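Local atomic coordinates of phosphoribosylformylglycinamidine synthase 2 (Thermus thermophilus, PDB entry 3VIU), a protein that belongs to the PurM-like AIR synthase related family, carries two copies of the paired N- and C-terminal domains of that family, and holds bound adenosine-5'-diphosphate and magnesium. Residues N27-L32 against V351-P356; L124-P129 against G159-H164; G279-L284 against R344-G349; L404-A409 against A714-L719. All coordinates share one frame; numbering follows the deposited sequence.

Contact 1 of 4, residues N27-L32 against V351-P356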
loop_
_atom_site.group_PDB
_atom_site.type_symbol
_atom_site.label_atom_id
_atom_site.label_comp_id
_atom_site.label_asym_id
_atom_site.label_seq_id
_atom_site.Cartn_x
_atom_site.Cartn_y
_atom_site.Cartn_z
ATOM N N ASN A 27 7.060 36.377 10.035
ATOM C CA ASN A 27 6.059 36.865 10.975
ATOM C C ASN A 27 5.401 35.633 11.578
ATOM O O ASN A 27 5.826 34.507 11.300
ATOM C CB ASN A 27 5.015 37.743 10.275
ATOM C CG ASN A 27 4.456 37.110 9.016
ATOM O OD1 ASN A 27 4.225 35.902 8.959
ATOM N ND2 ASN A 27 4.218 37.930 8.002
ATOM N N ARG A 28 4.374 35.825 12.398
ATOM C CA ARG A 28 3.700 34.689 13.019
ATOM C C ARG A 28 3.169 33.693 11.977
ATOM O O ARG A 28 3.446 32.495 12.055
ATOM C CB ARG A 28 2.549 35.173 13.903
ATOM C CG ARG A 28 1.832 34.049 14.630
ATOM C CD ARG A 28 0.529 34.509 15.259
ATOM N NE ARG A 28 -0.313 33.372 15.631
ATOM C CZ ARG A 28 0.007 32.471 16.558
ATOM N NH1 ARG A 28 1.156 32.565 17.221
ATOM N NH2 ARG A 28 -0.819 31.465 16.819
ATOM N N VAL A 29 2.413 34.190 11.003
ATOM C CA VAL A 29 1.849 33.333 9.964
ATOM C C VAL A 29 2.924 32.516 9.247
ATOM O O VAL A 29 2.832 31.289 9.164
ATOM C CB VAL A 29 1.071 34.165 8.918
ATOM C CG1 VAL A 29 0.647 33.282 7.758
ATOM C CG2 VAL A 29 -0.147 34.800 9.567
ATOM N N GLU A 30 3.939 33.202 8.729
ATOM C CA GLU A 30 5.028 32.538 8.026
ATOM C C GLU A 30 5.680 31.461 8.897
ATOM O O GLU A 30 6.057 30.391 8.405
ATOM C CB GLU A 30 6.065 33.578 7.584
ATOM C CG GLU A 30 5.547 34.506 6.491
ATOM C CD GLU A 30 6.492 35.644 6.162
ATOM O OE1 GLU A 30 6.351 36.227 5.064
ATOM O OE2 GLU A 30 7.366 35.964 6.999
ATOM N N LEU A 31 5.800 31.739 10.193
ATOM C CA LEU A 31 6.399 30.777 11.103
ATOM C C LEU A 31 5.536 29.517 11.117
ATOM O O LEU A 31 6.044 28.400 10.999
ATOM C CB LEU A 31 6.489 31.354 12.517
ATOM C CG LEU A 31 7.823 31.175 13.257
ATOM C CD1 LEU A 31 7.626 31.551 14.711
ATOM C CD2 LEU A 31 8.315 29.742 13.161
ATOM N N LEU A 32 4.227 29.707 11.260
ATOM C CA LEU A 32 3.294 28.591 11.288
ATOM C C LEU A 32 3.363 27.776 9.995
ATOM O O LEU A 32 3.193 26.557 10.017
ATOM C CB LEU A 32 1.870 29.109 11.542
ATOM C CG LEU A 32 1.351 29.058 12.992
ATOM C CD1 LEU A 32 2.481 29.263 13.976
ATOM C CD2 LEU A 32 0.277 30.117 13.195
ATOM N N VAL A 351 -0.638 41.974 2.469
ATOM C CA VAL A 351 0.247 40.852 2.217
ATOM C C VAL A 351 0.572 40.288 3.605
ATOM O O VAL A 351 1.313 40.893 4.374
ATOM C CB VAL A 351 1.538 41.310 1.483
ATOM C CG1 VAL A 351 2.221 42.425 2.256
ATOM C CG2 VAL A 351 2.479 40.136 1.315
ATOM N N VAL A 352 -0.010 39.138 3.928
ATOM C CA VAL A 352 0.191 38.512 5.230
ATOM C C VAL A 352 1.308 37.469 5.253
ATOM O O VAL A 352 1.624 36.904 6.301
ATOM C CB VAL A 352 -1.106 37.842 5.718
ATOM C CG1 VAL A 352 -2.173 38.893 5.970
ATOM C CG2 VAL A 352 -1.586 36.836 4.687
ATOM N N ALA A 353 1.897 37.213 4.091
ATOM C CA ALA A 353 2.981 36.250 3.991
ATOM C C ALA A 353 3.554 36.228 2.585
ATOM O O ALA A 353 2.826 36.336 1.594
ATOM C CB ALA A 353 2.494 34.860 4.377
ATOM N N GLU A 354 4.868 36.079 2.508
ATOM C CA GLU A 354 5.556 36.039 1.233
ATOM C C GLU A 354 6.896 35.369 1.450
ATOM O O GLU A 354 7.907 36.025 1.703
ATOM C CB GLU A 354 5.750 37.457 0.692
ATOM C CG GLU A 354 6.643 37.533 -0.531
ATOM C CD GLU A 354 6.567 38.872 -1.224
ATOM O OE1 GLU A 354 5.575 39.110 -1.951
ATOM O OE2 GLU A 354 7.496 39.686 -1.031
ATOM N N VAL A 355 6.900 34.047 1.361
ATOM C CA VAL A 355 8.125 33.305 1.567
ATOM C C VAL A 355 8.536 32.650 0.264
ATOM O O VAL A 355 7.687 32.282 -0.549
ATOM C CB VAL A 355 7.927 32.235 2.651
ATOM C CG1 VAL A 355 7.195 32.844 3.839
ATOM C CG2 VAL A 355 7.154 31.066 2.100
ATOM N N PRO A 356 9.849 32.528 0.028
ATOM C CA PRO A 356 10.307 31.900 -1.213
ATOM C C PRO A 356 9.813 30.453 -1.288
ATOM O O PRO A 356 9.801 29.744 -0.282
ATOM C CB PRO A 356 11.829 32.000 -1.105
ATOM C CG PRO A 356 12.020 33.261 -0.322
ATOM C CD PRO A 356 10.972 33.141 0.758
#

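Contact 2 of 4, residues L124-P129 against G159-H164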
loop_
_atom_site.group_PDB
_atom_site.type_symbol
_atom_site.label_atom_id
_atom_site.label_comp_id
_atom_site.label_asym_id
_atom_site.label_seq_id
_atom_site.Cartn_x
_atom_site.Cartn_y
_atom_site.Cartn_z
ATOM N N LEU A 124 -3.478 -3.191 7.117
ATOM C CA LEU A 124 -3.727 -2.953 8.538
ATOM C C LEU A 124 -2.896 -3.754 9.549
ATOM O O LEU A 124 -2.631 -4.946 9.376
ATOM C CB LEU A 124 -5.217 -3.181 8.820
ATOM C CG LEU A 124 -6.195 -2.570 7.813
ATOM C CD1 LEU A 124 -7.622 -2.919 8.196
ATOM C CD2 LEU A 124 -6.013 -1.054 7.771
ATOM N N ARG A 125 -2.522 -3.071 10.625
ATOM C CA ARG A 125 -1.732 -3.648 11.705
ATOM C C ARG A 125 -2.289 -3.194 13.051
ATOM O O ARG A 125 -2.343 -2.003 13.330
ATOM C CB ARG A 125 -0.269 -3.207 11.583
ATOM C CG ARG A 125 0.405 -3.643 10.284
ATOM C CD ARG A 125 0.536 -5.162 10.220
ATOM N NE ARG A 125 1.296 -5.591 9.055
ATOM C CZ ARG A 125 0.778 -5.815 7.853
ATOM N NH1 ARG A 125 1.576 -6.195 6.870
ATOM N NH2 ARG A 125 -0.527 -5.679 7.629
ATOM N N PHE A 126 -2.702 -4.155 13.874
ATOM C CA PHE A 126 -3.240 -3.891 15.208
ATOM C C PHE A 126 -2.586 -4.874 16.183
ATOM O O PHE A 126 -1.923 -5.829 15.759
ATOM C CB PHE A 126 -4.753 -4.115 15.230
ATOM C CG PHE A 126 -5.508 -3.279 14.253
ATOM C CD1 PHE A 126 -5.502 -1.895 14.353
ATOM C CD2 PHE A 126 -6.245 -3.877 13.236
ATOM C CE1 PHE A 126 -6.229 -1.108 13.452
ATOM C CE2 PHE A 126 -6.973 -3.105 12.331
ATOM C CZ PHE A 126 -6.966 -1.715 12.439
ATOM N N GLY A 127 -2.786 -4.647 17.481
ATOM C CA GLY A 127 -2.230 -5.534 18.484
ATOM C C GLY A 127 -2.944 -6.871 18.418
ATOM O O GLY A 127 -3.750 -7.069 17.512
ATOM N N PRO A 128 -2.683 -7.805 19.354
ATOM C CA PRO A 128 -3.313 -9.134 19.386
ATOM C C PRO A 128 -4.834 -9.035 19.349
ATOM O O PRO A 128 -5.425 -8.221 20.049
ATOM C CB PRO A 128 -2.792 -9.730 20.690
ATOM C CG PRO A 128 -1.456 -9.098 20.828
ATOM C CD PRO A 128 -1.745 -7.657 20.478
ATOM N N PRO A 129 -5.488 -9.889 18.546
ATOM C CA PRO A 129 -6.945 -9.932 18.363
ATOM C C PRO A 129 -7.817 -10.277 19.561
ATOM O O PRO A 129 -9.039 -10.199 19.465
ATOM C CB PRO A 129 -7.112 -10.943 17.239
ATOM C CG PRO A 129 -6.062 -11.946 17.577
ATOM C CD PRO A 129 -4.857 -11.069 17.921
ATOM N N GLY A 159 -6.231 -6.581 0.398
ATOM C CA GLY A 159 -5.313 -5.889 1.276
ATOM C C GLY A 159 -4.551 -6.854 2.151
ATOM O O GLY A 159 -4.400 -8.021 1.803
ATOM N N ASP A 160 -4.100 -6.376 3.305
ATOM C CA ASP A 160 -3.310 -7.189 4.222
ATOM C C ASP A 160 -3.601 -6.819 5.672
ATOM O O ASP A 160 -3.416 -5.676 6.073
ATOM C CB ASP A 160 -1.830 -6.976 3.897
ATOM C CG ASP A 160 -0.914 -7.805 4.753
ATOM O OD1 ASP A 160 -1.142 -9.023 4.886
ATOM O OD2 ASP A 160 0.055 -7.232 5.282
ATOM N N LEU A 161 -4.061 -7.799 6.446
ATOM C CA LEU A 161 -4.396 -7.605 7.858
ATOM C C LEU A 161 -3.557 -8.518 8.745
ATOM O O LEU A 161 -3.460 -9.718 8.492
ATOM C CB LEU A 161 -5.881 -7.900 8.092
ATOM C CG LEU A 161 -6.338 -8.028 9.552
ATOM C CD1 LEU A 161 -6.181 -6.696 10.300
ATOM C CD2 LEU A 161 -7.784 -8.498 9.571
ATOM N N TYR A 162 -2.946 -7.947 9.776
ATOM C CA TYR A 162 -2.124 -8.730 10.685
ATOM C C TYR A 162 -2.193 -8.204 12.112
ATOM O O TYR A 162 -2.190 -6.989 12.342
ATOM C CB TYR A 162 -0.672 -8.753 10.211
ATOM C CG TYR A 162 0.090 -9.919 10.796
ATOM C CD1 TYR A 162 0.698 -9.829 12.048
ATOM C CD2 TYR A 162 0.099 -11.153 10.147
ATOM C CE1 TYR A 162 1.285 -10.944 12.647
ATOM C CE2 TYR A 162 0.677 -12.272 10.732
ATOM C CZ TYR A 162 1.263 -12.166 11.985
ATOM O OH TYR A 162 1.774 -13.295 12.590
ATOM N N PHE A 163 -2.279 -9.118 13.073
ATOM C CA PHE A 163 -2.346 -8.728 14.473
ATOM C C PHE A 163 -1.001 -9.035 15.119
ATOM O O PHE A 163 -0.464 -10.134 14.952
ATOM C CB PHE A 163 -3.471 -9.476 15.190
ATOM C CG PHE A 163 -4.837 -9.216 14.618
ATOM C CD1 PHE A 163 -5.313 -9.968 13.549
ATOM C CD2 PHE A 163 -5.656 -8.226 15.157
ATOM C CE1 PHE A 163 -6.590 -9.741 13.025
ATOM C CE2 PHE A 163 -6.934 -7.986 14.644
ATOM C CZ PHE A 163 -7.405 -8.747 13.575
ATOM N N HIS A 164 -0.457 -8.068 15.858
ATOM C CA HIS A 164 0.848 -8.260 16.472
ATOM C C HIS A 164 1.107 -7.366 17.688
ATOM O O HIS A 164 0.656 -6.220 17.762
ATOM C CB HIS A 164 1.932 -8.045 15.398
ATOM C CG HIS A 164 3.315 -8.434 15.822
ATOM N ND1 HIS A 164 4.088 -7.658 16.661
ATOM C CD2 HIS A 164 4.080 -9.501 15.487
ATOM C CE1 HIS A 164 5.270 -8.228 16.821
ATOM N NE2 HIS A 164 5.292 -9.347 16.117
#

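Contact 3 of 4, residues G279-L284 against R344-G349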
loop_
_atom_site.group_PDB
_atom_site.type_symbol
_atom_site.label_atom_id
_atom_site.label_comp_id
_atom_site.label_asym_id
_atom_site.label_seq_id
_atom_site.Cartn_x
_atom_site.Cartn_y
_atom_site.Cartn_z
ATOM N N GLY A 279 6.078 31.219 -9.027
ATOM C CA GLY A 279 5.396 31.407 -7.764
ATOM C C GLY A 279 3.894 31.531 -7.898
ATOM O O GLY A 279 3.349 31.568 -9.001
ATOM N N VAL A 280 3.216 31.597 -6.760
ATOM C CA VAL A 280 1.770 31.720 -6.757
ATOM C C VAL A 280 1.279 32.769 -5.761
ATOM O O VAL A 280 1.753 32.842 -4.628
ATOM C CB VAL A 280 1.111 30.358 -6.442
ATOM C CG1 VAL A 280 1.791 29.738 -5.249
ATOM C CG2 VAL A 280 -0.385 30.540 -6.160
ATOM N N GLU A 281 0.337 33.592 -6.204
ATOM C CA GLU A 281 -0.247 34.624 -5.363
ATOM C C GLU A 281 -1.617 34.096 -4.944
ATOM O O GLU A 281 -2.471 33.826 -5.796
ATOM C CB GLU A 281 -0.411 35.928 -6.155
ATOM C CG GLU A 281 -0.955 37.113 -5.349
ATOM C CD GLU A 281 -1.090 38.393 -6.185
ATOM O OE1 GLU A 281 -2.162 38.620 -6.801
ATOM O OE2 GLU A 281 -0.111 39.161 -6.233
ATOM N N LEU A 282 -1.826 33.934 -3.642
ATOM C CA LEU A 282 -3.100 33.434 -3.136
ATOM C C LEU A 282 -3.936 34.558 -2.527
ATOM O O LEU A 282 -3.462 35.319 -1.688
ATOM C CB LEU A 282 -2.857 32.331 -2.089
ATOM C CG LEU A 282 -4.054 31.766 -1.306
ATOM C CD1 LEU A 282 -5.131 31.244 -2.250
ATOM C CD2 LEU A 282 -3.565 30.645 -0.395
ATOM N N HIS A 283 -5.178 34.664 -2.974
ATOM C CA HIS A 283 -6.094 35.675 -2.468
ATOM C C HIS A 283 -7.033 34.950 -1.512
ATOM O O HIS A 283 -8.049 34.406 -1.932
ATOM C CB HIS A 283 -6.888 36.282 -3.623
ATOM C CG HIS A 283 -6.047 37.033 -4.611
ATOM N ND1 HIS A 283 -5.744 38.371 -4.468
ATOM C CD2 HIS A 283 -5.444 36.634 -5.758
ATOM C CE1 HIS A 283 -4.993 38.762 -5.483
ATOM N NE2 HIS A 283 -4.795 37.727 -6.279
ATOM N N LEU A 284 -6.689 34.930 -0.231
ATOM C CA LEU A 284 -7.515 34.230 0.742
ATOM C C LEU A 284 -8.954 34.697 0.795
ATOM O O LEU A 284 -9.836 33.924 1.162
ATOM C CB LEU A 284 -6.899 34.314 2.145
ATOM C CG LEU A 284 -5.686 33.402 2.362
ATOM C CD1 LEU A 284 -5.117 33.612 3.764
ATOM C CD2 LEU A 284 -6.097 31.942 2.142
ATOM N N ARG A 344 3.060 34.120 -2.187
ATOM C CA ARG A 344 2.555 35.372 -1.637
ATOM C C ARG A 344 1.101 35.200 -1.231
ATOM O O ARG A 344 0.255 34.838 -2.048
ATOM C CB ARG A 344 2.675 36.490 -2.676
ATOM C CG ARG A 344 2.277 37.869 -2.166
ATOM C CD ARG A 344 2.327 38.880 -3.296
ATOM N NE ARG A 344 3.673 38.989 -3.841
ATOM C CZ ARG A 344 3.942 39.238 -5.116
ATOM N NH1 ARG A 344 5.200 39.323 -5.523
ATOM N NH2 ARG A 344 2.958 39.384 -5.993
ATOM N N VAL A 345 0.815 35.471 0.034
ATOM C CA VAL A 345 -0.538 35.326 0.535
ATOM C C VAL A 345 -1.201 36.669 0.847
ATOM O O VAL A 345 -0.699 37.459 1.656
ATOM C CB VAL A 345 -0.552 34.431 1.787
ATOM C CG1 VAL A 345 -1.982 34.168 2.224
ATOM C CG2 VAL A 345 0.162 33.116 1.483
ATOM N N LEU A 346 -2.324 36.921 0.182
ATOM C CA LEU A 346 -3.083 38.148 0.377
ATOM C C LEU A 346 -4.346 37.879 1.180
ATOM O O LEU A 346 -5.011 36.858 0.999
ATOM C CB LEU A 346 -3.472 38.769 -0.970
ATOM C CG LEU A 346 -2.344 39.266 -1.877
ATOM C CD1 LEU A 346 -2.940 39.915 -3.119
ATOM C CD2 LEU A 346 -1.474 40.264 -1.126
ATOM N N PHE A 347 -4.664 38.801 2.080
ATOM C CA PHE A 347 -5.852 38.685 2.904
ATOM C C PHE A 347 -6.329 40.087 3.231
ATOM O O PHE A 347 -5.546 40.930 3.668
ATOM C CB PHE A 347 -5.555 37.918 4.194
ATOM C CG PHE A 347 -6.741 37.792 5.113
ATOM C CD1 PHE A 347 -6.748 38.420 6.352
ATOM C CD2 PHE A 347 -7.845 37.029 4.746
ATOM C CE1 PHE A 347 -7.842 38.288 7.219
ATOM C CE2 PHE A 347 -8.941 36.888 5.601
ATOM C CZ PHE A 347 -8.938 37.518 6.839
ATOM N N ARG A 348 -7.613 40.331 2.997
ATOM C CA ARG A 348 -8.219 41.627 3.253
ATOM C C ARG A 348 -7.299 42.777 2.847
ATOM O O ARG A 348 -6.992 43.654 3.650
ATOM C CB ARG A 348 -8.602 41.734 4.733
ATOM C CG ARG A 348 -9.653 40.703 5.169
ATOM C CD ARG A 348 -9.960 40.761 6.669
ATOM N NE ARG A 348 -10.557 42.029 7.092
ATOM C CZ ARG A 348 -11.847 42.335 6.962
ATOM N NH1 ARG A 348 -12.294 43.512 7.379
ATOM N NH2 ARG A 348 -12.694 41.462 6.420
ATOM N N GLY A 349 -6.848 42.744 1.597
ATOM C CA GLY A 349 -5.990 43.791 1.057
ATOM C C GLY A 349 -4.525 43.858 1.460
ATOM O O GLY A 349 -3.756 44.630 0.886
#

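Contact 4 of 4, residues L404-A409 against A714-L719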
loop_
_atom_site.group_PDB
_atom_site.type_symbol
_atom_site.label_atom_id
_atom_site.label_comp_id
_atom_site.label_asym_id
_atom_site.label_seq_id
_atom_site.Cartn_x
_atom_site.Cartn_y
_atom_site.Cartn_z
ATOM N N LEU A 404 -4.194 -15.958 10.039
ATOM C CA LEU A 404 -4.263 -16.865 8.894
ATOM C C LEU A 404 -5.686 -17.210 8.437
ATOM O O LEU A 404 -5.883 -17.693 7.328
ATOM C CB LEU A 404 -3.514 -18.149 9.229
ATOM C CG LEU A 404 -2.105 -17.903 9.774
ATOM C CD1 LEU A 404 -1.503 -19.200 10.331
ATOM C CD2 LEU A 404 -1.249 -17.325 8.658
ATOM N N ALA A 405 -6.668 -16.955 9.295
ATOM C CA ALA A 405 -8.068 -17.238 8.996
ATOM C C ALA A 405 -8.665 -16.336 7.908
ATOM O O ALA A 405 -8.087 -15.323 7.529
ATOM C CB ALA A 405 -8.890 -17.126 10.270
ATOM N N SER A 406 -9.837 -16.714 7.421
ATOM C CA SER A 406 -10.525 -15.967 6.372
ATOM C C SER A 406 -10.819 -14.504 6.730
ATOM O O SER A 406 -11.278 -14.219 7.836
ATOM C CB SER A 406 -11.833 -16.682 6.027
ATOM O OG SER A 406 -12.571 -15.956 5.068
ATOM N N ARG A 407 -10.540 -13.583 5.800
ATOM C CA ARG A 407 -10.820 -12.160 6.020
ATOM C C ARG A 407 -12.203 -11.900 5.408
ATOM O O ARG A 407 -12.596 -10.755 5.193
ATOM C CB ARG A 407 -9.815 -11.238 5.305
ATOM C CG ARG A 407 -8.410 -11.766 5.055
ATOM C CD ARG A 407 -7.422 -11.443 6.163
ATOM N NE ARG A 407 -7.408 -12.507 7.149
ATOM C CZ ARG A 407 -6.532 -12.610 8.138
ATOM N NH1 ARG A 407 -5.573 -11.706 8.292
ATOM N NH2 ARG A 407 -6.622 -13.627 8.976
ATOM N N GLU A 408 -12.917 -12.980 5.115
ATOM C CA GLU A 408 -14.244 -12.932 4.507
ATOM C C GLU A 408 -15.215 -11.924 5.153
ATOM O O GLU A 408 -15.897 -11.172 4.455
ATOM C CB GLU A 408 -14.835 -14.342 4.551
ATOM C CG GLU A 408 -15.807 -14.703 3.446
ATOM C CD GLU A 408 -15.899 -16.220 3.238
ATOM O OE1 GLU A 408 -15.992 -16.973 4.241
ATOM O OE2 GLU A 408 -15.885 -16.661 2.066
ATOM N N ALA A 409 -15.274 -11.904 6.480
ATOM C CA ALA A 409 -16.175 -10.991 7.179
ATOM C C ALA A 409 -15.805 -9.528 6.942
ATOM O O ALA A 409 -16.627 -8.634 7.147
ATOM C CB ALA A 409 -16.180 -11.299 8.683
ATOM N N ALA A 714 -12.826 -24.262 10.752
ATOM C CA ALA A 714 -11.734 -23.748 11.575
ATOM C C ALA A 714 -11.199 -22.426 11.012
ATOM O O ALA A 714 -10.890 -21.502 11.754
ATOM C CB ALA A 714 -10.611 -24.783 11.653
ATOM N N TRP A 715 -11.116 -22.352 9.690
ATOM C CA TRP A 715 -10.613 -21.183 8.976
ATOM C C TRP A 715 -11.600 -20.021 8.883
ATOM O O TRP A 715 -11.196 -18.862 8.892
ATOM C CB TRP A 715 -10.228 -21.613 7.561
ATOM C CG TRP A 715 -9.697 -20.527 6.661
ATOM C CD1 TRP A 715 -8.471 -19.929 6.726
ATOM C CD2 TRP A 715 -10.338 -19.999 5.496
ATOM N NE1 TRP A 715 -8.303 -19.071 5.666
ATOM C CE2 TRP A 715 -9.435 -19.096 4.895
ATOM C CE3 TRP A 715 -11.588 -20.206 4.898
ATOM C CZ2 TRP A 715 -9.740 -18.399 3.719
ATOM C CZ3 TRP A 715 -11.893 -19.511 3.724
ATOM C CH2 TRP A 715 -10.970 -18.621 3.149
ATOM N N LYS A 716 -12.887 -20.336 8.797
ATOM C CA LYS A 716 -13.928 -19.325 8.642
ATOM C C LYS A 716 -14.355 -18.542 9.882
ATOM O O LYS A 716 -14.635 -17.350 9.787
ATOM C CB LYS A 716 -15.167 -19.974 8.013
ATOM C CG LYS A 716 -15.988 -19.040 7.123
ATOM C CD LYS A 716 -16.708 -17.932 7.912
ATOM C CE LYS A 716 -16.500 -16.537 7.289
ATOM N NZ LYS A 716 -15.155 -15.946 7.601
ATOM N N ALA A 717 -14.379 -19.197 11.040
ATOM C CA ALA A 717 -14.832 -18.571 12.285
ATOM C C ALA A 717 -14.045 -17.443 12.974
ATOM O O ALA A 717 -14.632 -16.436 13.361
ATOM C CB ALA A 717 -15.121 -19.663 13.311
ATOM N N PRO A 718 -12.718 -17.597 13.145
ATOM C CA PRO A 718 -11.845 -16.608 13.801
ATOM C C PRO A 718 -12.115 -15.114 13.627
ATOM O O PRO A 718 -12.547 -14.451 14.565
ATOM C CB PRO A 718 -10.459 -17.002 13.318
ATOM C CG PRO A 718 -10.569 -18.490 13.264
ATOM C CD PRO A 718 -11.910 -18.694 12.579
ATOM N N LEU A 719 -11.848 -14.571 12.446
ATOM C CA LEU A 719 -12.065 -13.146 12.236
ATOM C C LEU A 719 -13.514 -12.712 12.166
ATOM O O LEU A 719 -13.821 -11.547 12.406
ATOM C CB LEU A 719 -11.347 -12.667 10.976
ATOM C CG LEU A 719 -9.840 -12.469 11.128
ATOM C CD1 LEU A 719 -9.304 -11.744 9.903
ATOM C CD2 LEU A 719 -9.558 -11.663 12.389
HETATM O O HOH W 1 -13.838 -13.528 7.983
HETATM O O HOH W 2 -12.152 -15.751 9.943
#

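Contact 1 of 4, residues N27-L32 against V351-P356
Glu30 reaches the strand with its carboxylate and takes the backbone N-H of Glu354. The bond from Glu354 N to Glu30 OE1 is 3.0 Å long and nearly straight at 168°. It uses the anti lone pair of OE1, the one turned away from OE2. The stem of the same side chain packs on the strand. Glu30 CG lies 3.5 Å from Val355 CG1 and 3.7 Å from Ala353 CB, and Glu30 and Val355 run antiparallel alongside each other. Beside this, Asn27 ND2 donates to Val352 O at 3.3 Å. The donor stands above the carbonyl plane, and the angle at the hydrogen is only 137°. Val29 adds an apolar touch, CG1 to Ala353 CB at 4.2 Å.

Both polar residues are fixed by the start of helix 28-37. Asn27 is its N-cap, and with Glu30 it forms a capping box. Glu30 N donates to Asn27 OD1 at 2.7 Å, and Asn27 N donates to Glu30 OE2 at 3.1 Å. Asn27 CG sits between its backbone N and carbonyl carbon (chi1 49°), which lets OD1 cap the helix while ND2 faces the strand. The helix, part of the amidotransferase linker region, thus docks on edge strand 350-356 of a seven-stranded mixed sheet. Val352 and Ala353 form a classic beta bulge opposite Val345. Further out, Arg24 makes a salt bridge to Glu30 OE1 and also bonds Glu354 O. Leu300 of helix 296-301 touches Val29.

Contact 2 of 4, residues L124-P129 against G159-H164
Arg125 and Tyr162 are paired on parallel strands 116-126 and 156-163, which helix 132-152 connects in a beta-alpha-beta unit of the PurM-like N-terminal domain. The backbone ladder runs from Asp160 O through Leu124, Tyr162 and Phe126 to His164 N, with Phe126 N donating to Tyr162 O at 3.3 Å. Beyond CB, Arg125 CG is anti to the carbonyl carbon, beside the backbone N, and the chain then bends at chi2 (-66°). Arg125 CD packs on Tyr162 CB at 3.8 Å, and NE nears the same carbon, which covers one face of the guanidinium. At the tip, Arg125 NH2 donates to Leu124 O at 2.8 Å, with that oxygen in the guanidinium plane. Tyr162 N reaches Leu124 O from the opposite face of its carbonyl, so two donors grip one oxygen. The guanidinium also forms a salt bridge with Asp160; the place of NH1 is doubtful, and the bond from Arg125 NH2 to Asp160 OD2, 2.9 Å, is weak.

The other sheet face carries Leu124, Leu161, Phe126 and Phe163, and helix 132-152 packs there. Pro129 CB sits over one face of the Phe163 ring, a CH-pi contact 3.8 Å from the centroid, while Gly127 O lies at the ring edge.

Contact 3 of 4, residues G279-L284 against R344-G349
Glu281 and Arg344 both send CG anti to the backbone N (chi1 -177° and -175°), which starts the two side chains out alike on one face of the sheet. Glu281 then stays extended, while Arg344 bends at chi3 and brings its guanidinium back to the carboxylate. Arg344 NH2 donates to Glu281 OE2 at 3.1 Å in a salt bridge. The oxygen lies in the guanidinium plane and uses its anti lone pair, although the two flat groups are turned 51° apart. Each charge has a further partner: Arg336 for Glu281 and Glu354 for Arg344. Leu346 and His283 extend together, and Leu346 CD1 comes within 3.3 Å of His283 CE1.

Strands 279-283 and 342-347 are parallel neighbours in the mixed sheet of the AIR synthase related C-terminal domain. Four backbone bonds join the segments. Leu282 uses both its N and its O, with Leu282 N to Arg344 O at 2.8 Å and Leu346 N to Leu282 O at 2.7 Å. On the reverse face are Leu282 and Val345, which helix 296-301 covers through Leu300. Leu284, just past its strand, crosses over to place CD1 3.5 Å from Val345 CG1. Leu284 CB also meets Phe347 CD2 at 3.9 Å.

Contact 4 of 4, residues L404-A409 against A714-L719
Ser406 CB sits over one face of the Trp715 indole, almost on the normal of the six-membered ring and 3.4 Å from its centroid, a CH-pi contact. Leu404 O lies at the indole edge, where Trp715 NE1 makes a weak bond to it at 3.2 Å. Phe635 stacks with the same indole. The second flat group is the Arg407 guanidinium. One face carries Leu719 CD1, 3.4 Å from Arg407 CZ. Bends at chi2 and chi3 fold the arginine back so that NE and NH2 both hold Ala405 O side-on, with Arg407 NH2 to Ala405 O at 2.7 Å. Trp715 CG is anti to the backbone N (chi1 179°), which turns the indole against Ser406.

The backbones are joined by Ser406 N donating to Trp715 O at 2.9 Å. Ala405 CB packs on Pro718 CB at 3.4 Å. Here the loop leading into helix 408-411 lies against the kinked C-terminal helix 708-723. Pro718 has no N-H to give, and Leu719 N, also without a bond to the turn before, donates to a water at 2.8 Å. That water also lies within bonding distance of Ser406 O and Lys716 O, which compete for its protons. A second water links Ser406 O, Ala409 N and Lys716 NZ. The Glu408 to Lys716 salt bridge is long. This suggests that backbone polar groups, waters and packing on the indole hold the loop more than the long ion pair does.

In the fold
The contacts form two well-separated pairs. Contacts 1 and 3 have centres 11 Å apart and share one sheet. Strands 342-347 and 350-356 are neighbours in it, so the order is the linker helix, edge strand 350-356, strand 342-347, then strand 279-283. Arg344 NE to Glu354 OE1, a 2.7 Å salt bridge, ties the two contacts. Contacts 2 and 4, with centres 13 Å apart, meet where Leu719 packs on Leu161 and Phe163. Contact 2 lies about 42 Å from contact 1, centre to centre. The side chains of Asp160 and Leu404 are about 9 and 10 Å from a bound magnesium ion. None of the residues lining the adenosine-5'-diphosphate pocket belongs to these segments.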